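Local coordinates for ATP phosphoribosyltransferase (Thermotoga maritima, PDB 1O63), which probably catalyses the first step of histidine biosynthesis, condensing ATP with 5-phosphoribosyl 1-diphosphate to give N'-(5'-phosphoribosyl)-ATP and diphosphate, at residues 53-58 / 74-79. Sequence-based numbering, arbitrary orientation.
Sequences YLVHGV and TSLIQP
Leu76 reaches from an irregular loop against Leu54 and Val55 near the end of helix 50-55, a compact example of how one forked side chain can join a loop to a helix without any hydrogen bond between them. Both Leu76 methyls reach Leu54 CB, Leu76 CD2 more closely at 3.7 Å. Leu76 CD2 also lies 4.1 Å from Val55 CG2, while Leu76 CD1 meets Leu54 CD1 at 3.9 Å. The two leucines lie across each other at a slant, whereas Leu76 meets Val55 at about a right angle. In Val55, CG1 stands anti to the backbone N (chi1 176°), which places CG2 beside that nitrogen, and this is the branch that touches Leu76. Thr74 adds a looser edge, its CG2 4.4 Å from Val55 CG2, and its OG1 accepts a weak bond from Leu76 N, two residues on, in the manner of an ST turn. Just beyond the contact the helix closes in a Schellman motif at Gly57. Within this member of the periplasmic-binding-protein clan, the loop between helix 66-71 and strand 81-94 packs on helix 50-55, where Pro51 touches Leu76 and Thr74, and on Pro178 of helix 178-183; Ile77 is backbone-bonded to Val176 of strand 161-176.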
ATOM      1  N   TYR A  53     -11.275   5.231  -9.333  1.00 22.70           N
ATOM      2  CA  TYR A  53     -11.359   5.912 -10.621  1.00 22.77           C
ATOM      3  C   TYR A  53     -12.739   5.772 -11.244  1.00 24.10           C
ATOM      4  O   TYR A  53     -13.228   6.705 -11.919  1.00 23.58           O
ATOM      5  CB  TYR A  53     -10.293   5.362 -11.616  1.00 21.98           C
ATOM      6  CG  TYR A  53      -8.975   6.112 -11.419  1.00 23.19           C
ATOM      7  CD1 TYR A  53      -8.261   6.007 -10.228  1.00 23.28           C
ATOM      8  CD2 TYR A  53      -8.500   6.955 -12.396  1.00 24.76           C
ATOM      9  CE1 TYR A  53      -7.084   6.710 -10.045  1.00 22.92           C
ATOM     10  CE2 TYR A  53      -7.343   7.667 -12.231  1.00 25.07           C
ATOM     11  CZ  TYR A  53      -6.639   7.548 -11.043  1.00 25.46           C
ATOM     12  OH  TYR A  53      -5.484   8.288 -10.914  1.00 23.75           O
ATOM     13  N   LEU A  54     -13.356   4.598 -11.111  1.00 23.51           N
ATOM     14  CA  LEU A  54     -14.683   4.375 -11.659  1.00 24.25           C
ATOM     15  C   LEU A  54     -15.780   5.091 -10.873  1.00 26.48           C
ATOM     16  O   LEU A  54     -16.634   5.790 -11.440  1.00 24.73           O
ATOM     17  CB  LEU A  54     -14.994   2.863 -11.661  1.00 21.93           C
ATOM     18  CG  LEU A  54     -14.118   2.074 -12.666  1.00 26.66           C
ATOM     19  CD1 LEU A  54     -14.027   0.603 -12.259  1.00 23.79           C
ATOM     20  CD2 LEU A  54     -14.747   2.202 -14.046  1.00 27.06           C
ATOM     21  N   VAL A  55     -15.746   4.944  -9.539  1.00 26.11           N
ATOM     22  CA  VAL A  55     -16.793   5.562  -8.711  1.00 27.46           C
ATOM     23  C   VAL A  55     -16.838   7.059  -8.907  1.00 27.69           C
ATOM     24  O   VAL A  55     -17.918   7.679  -8.956  1.00 26.62           O
ATOM     25  CB  VAL A  55     -16.621   5.209  -7.230  1.00 30.55           C
ATOM     26  CG1 VAL A  55     -17.656   5.933  -6.371  1.00 34.47           C
ATOM     27  CG2 VAL A  55     -16.733   3.702  -7.003  1.00 30.62           C
ATOM     28  N   HIS A  56     -15.680   7.703  -9.034  1.00 26.93           N
ATOM     29  CA  HIS A  56     -15.609   9.141  -9.269  1.00 28.05           C
ATOM     30  C   HIS A  56     -15.986   9.514 -10.690  1.00 27.99           C
ATOM     31  O   HIS A  56     -16.062  10.706 -11.008  1.00 30.16           O
ATOM     32  CB  HIS A  56     -14.196   9.665  -8.923  1.00 26.08           C
ATOM     33  CG  HIS A  56     -14.033   9.884  -7.444  1.00 28.98           C
ATOM     34  ND1 HIS A  56     -13.835   8.839  -6.562  1.00 30.45           N
ATOM     35  CD2 HIS A  56     -14.061  11.015  -6.703  1.00 27.95           C
ATOM     36  CE1 HIS A  56     -13.741   9.321  -5.319  1.00 27.71           C
ATOM     37  NE2 HIS A  56     -13.882  10.621  -5.385  1.00 31.43           N
ATOM     38  N   GLY A  57     -16.154   8.560 -11.589  1.00 27.54           N
ATOM     39  CA  GLY A  57     -16.558   8.822 -12.953  1.00 28.49           C
ATOM     40  C   GLY A  57     -15.481   9.229 -13.920  1.00 27.49           C
ATOM     41  O   GLY A  57     -15.823   9.723 -15.027  1.00 27.26           O
ATOM     42  N   VAL A  58     -14.195   9.009 -13.630  1.00 24.14           N
ATOM     43  CA  VAL A  58     -13.165   9.418 -14.603  1.00 24.01           C
ATOM     44  C   VAL A  58     -12.823   8.300 -15.571  1.00 23.49           C
ATOM     45  O   VAL A  58     -12.172   8.508 -16.620  1.00 24.81           O
ATOM     46  CB  VAL A  58     -11.916   9.971 -13.906  1.00 30.32           C
ATOM     47  CG1 VAL A  58     -12.290  11.223 -13.072  1.00 30.84           C
ATOM     48  CG2 VAL A  58     -11.279   8.937 -13.004  1.00 33.14           C
ATOM     49  N   THR A  74     -18.249  -1.662  -3.528  1.00 38.10           N
ATOM     50  CA  THR A  74     -18.664  -0.614  -4.450  1.00 38.99           C
ATOM     51  C   THR A  74     -20.040  -0.962  -5.038  1.00 39.16           C
ATOM     52  O   THR A  74     -20.505  -2.096  -4.917  1.00 37.32           O
ATOM     53  CB  THR A  74     -17.700  -0.489  -5.651  1.00 42.24           C
ATOM     54  OG1 THR A  74     -17.783  -1.691  -6.418  1.00 42.91           O
ATOM     55  CG2 THR A  74     -16.253  -0.288  -5.217  1.00 41.98           C
ATOM     56  N   SER A  75     -20.592  -0.027  -5.800  1.00 38.23           N
ATOM     57  CA  SER A  75     -21.854  -0.284  -6.487  1.00 40.67           C
ATOM     58  C   SER A  75     -21.628  -0.644  -7.952  1.00 38.57           C
ATOM     59  O   SER A  75     -22.596  -0.852  -8.700  1.00 40.42           O
ATOM     60  CB  SER A  75     -22.754   0.970  -6.407  1.00 44.09           C
ATOM     61  OG  SER A  75     -21.969   2.098  -6.816  1.00 47.00           O
ATOM     62  N   LEU A  76     -20.393  -0.761  -8.388  1.00 35.54           N
ATOM     63  CA  LEU A  76     -20.053  -1.051  -9.762  1.00 33.81           C
ATOM     64  C   LEU A  76     -20.653  -2.337 -10.310  1.00 32.05           C
ATOM     65  O   LEU A  76     -20.801  -3.375  -9.661  1.00 31.69           O
ATOM     66  CB  LEU A  76     -18.521  -1.049  -9.945  1.00 32.32           C
ATOM     67  CG  LEU A  76     -17.798   0.134  -9.297  1.00 30.43           C
ATOM     68  CD1 LEU A  76     -16.310  -0.159  -9.160  1.00 26.16           C
ATOM     69  CD2 LEU A  76     -18.047   1.398 -10.133  1.00 30.01           C
ATOM     70  N   ILE A  77     -20.918  -2.300 -11.614  1.00 30.58           N
ATOM     71  CA  ILE A  77     -21.498  -3.402 -12.359  1.00 28.77           C
ATOM     72  C   ILE A  77     -20.454  -4.354 -12.909  1.00 28.45           C
ATOM     73  O   ILE A  77     -19.483  -3.920 -13.533  1.00 26.50           O
ATOM     74  CB  ILE A  77     -22.276  -2.787 -13.565  1.00 32.25           C
ATOM     75  CG1 ILE A  77     -23.486  -1.998 -13.011  1.00 31.24           C
ATOM     76  CG2 ILE A  77     -22.719  -3.809 -14.577  1.00 28.15           C
ATOM     77  CD1 ILE A  77     -23.980  -0.999 -14.062  1.00 34.81           C
ATOM     78  N   GLN A  78     -20.689  -5.655 -12.770  1.00 27.44           N
ATOM     79  CA  GLN A  78     -19.800  -6.658 -13.339  1.00 27.20           C
ATOM     80  C   GLN A  78     -20.525  -7.318 -14.513  1.00 28.95           C
ATOM     81  O   GLN A  78     -21.474  -8.081 -14.249  1.00 28.05           O
ATOM     82  CB  GLN A  78     -19.462  -7.754 -12.307  1.00 27.31           C
ATOM     83  CG  GLN A  78     -18.536  -7.313 -11.191  1.00 29.77           C
ATOM     84  CD  GLN A  78     -18.040  -8.492 -10.347  1.00 31.05           C
ATOM     85  OE1 GLN A  78     -17.578  -9.524 -10.878  1.00 25.86           O
ATOM     86  NE2 GLN A  78     -18.138  -8.317  -9.048  1.00 29.96           N
ATOM     87  N   PRO A  79     -20.168  -6.999 -15.747  1.00 27.77           N
ATOM     88  CA  PRO A  79     -20.913  -7.478 -16.891  1.00 28.26           C
ATOM     89  C   PRO A  79     -20.757  -8.971 -17.087  1.00 27.92           C
ATOM     90  O   PRO A  79     -21.682  -9.630 -17.550  1.00 27.42           O
ATOM     91  CB  PRO A  79     -20.355  -6.690 -18.076  1.00 29.31           C
ATOM     92  CG  PRO A  79     -18.979  -6.268 -17.605  1.00 26.55           C
ATOM     93  CD  PRO A  79     -19.172  -5.977 -16.142  1.00 27.28           C
TER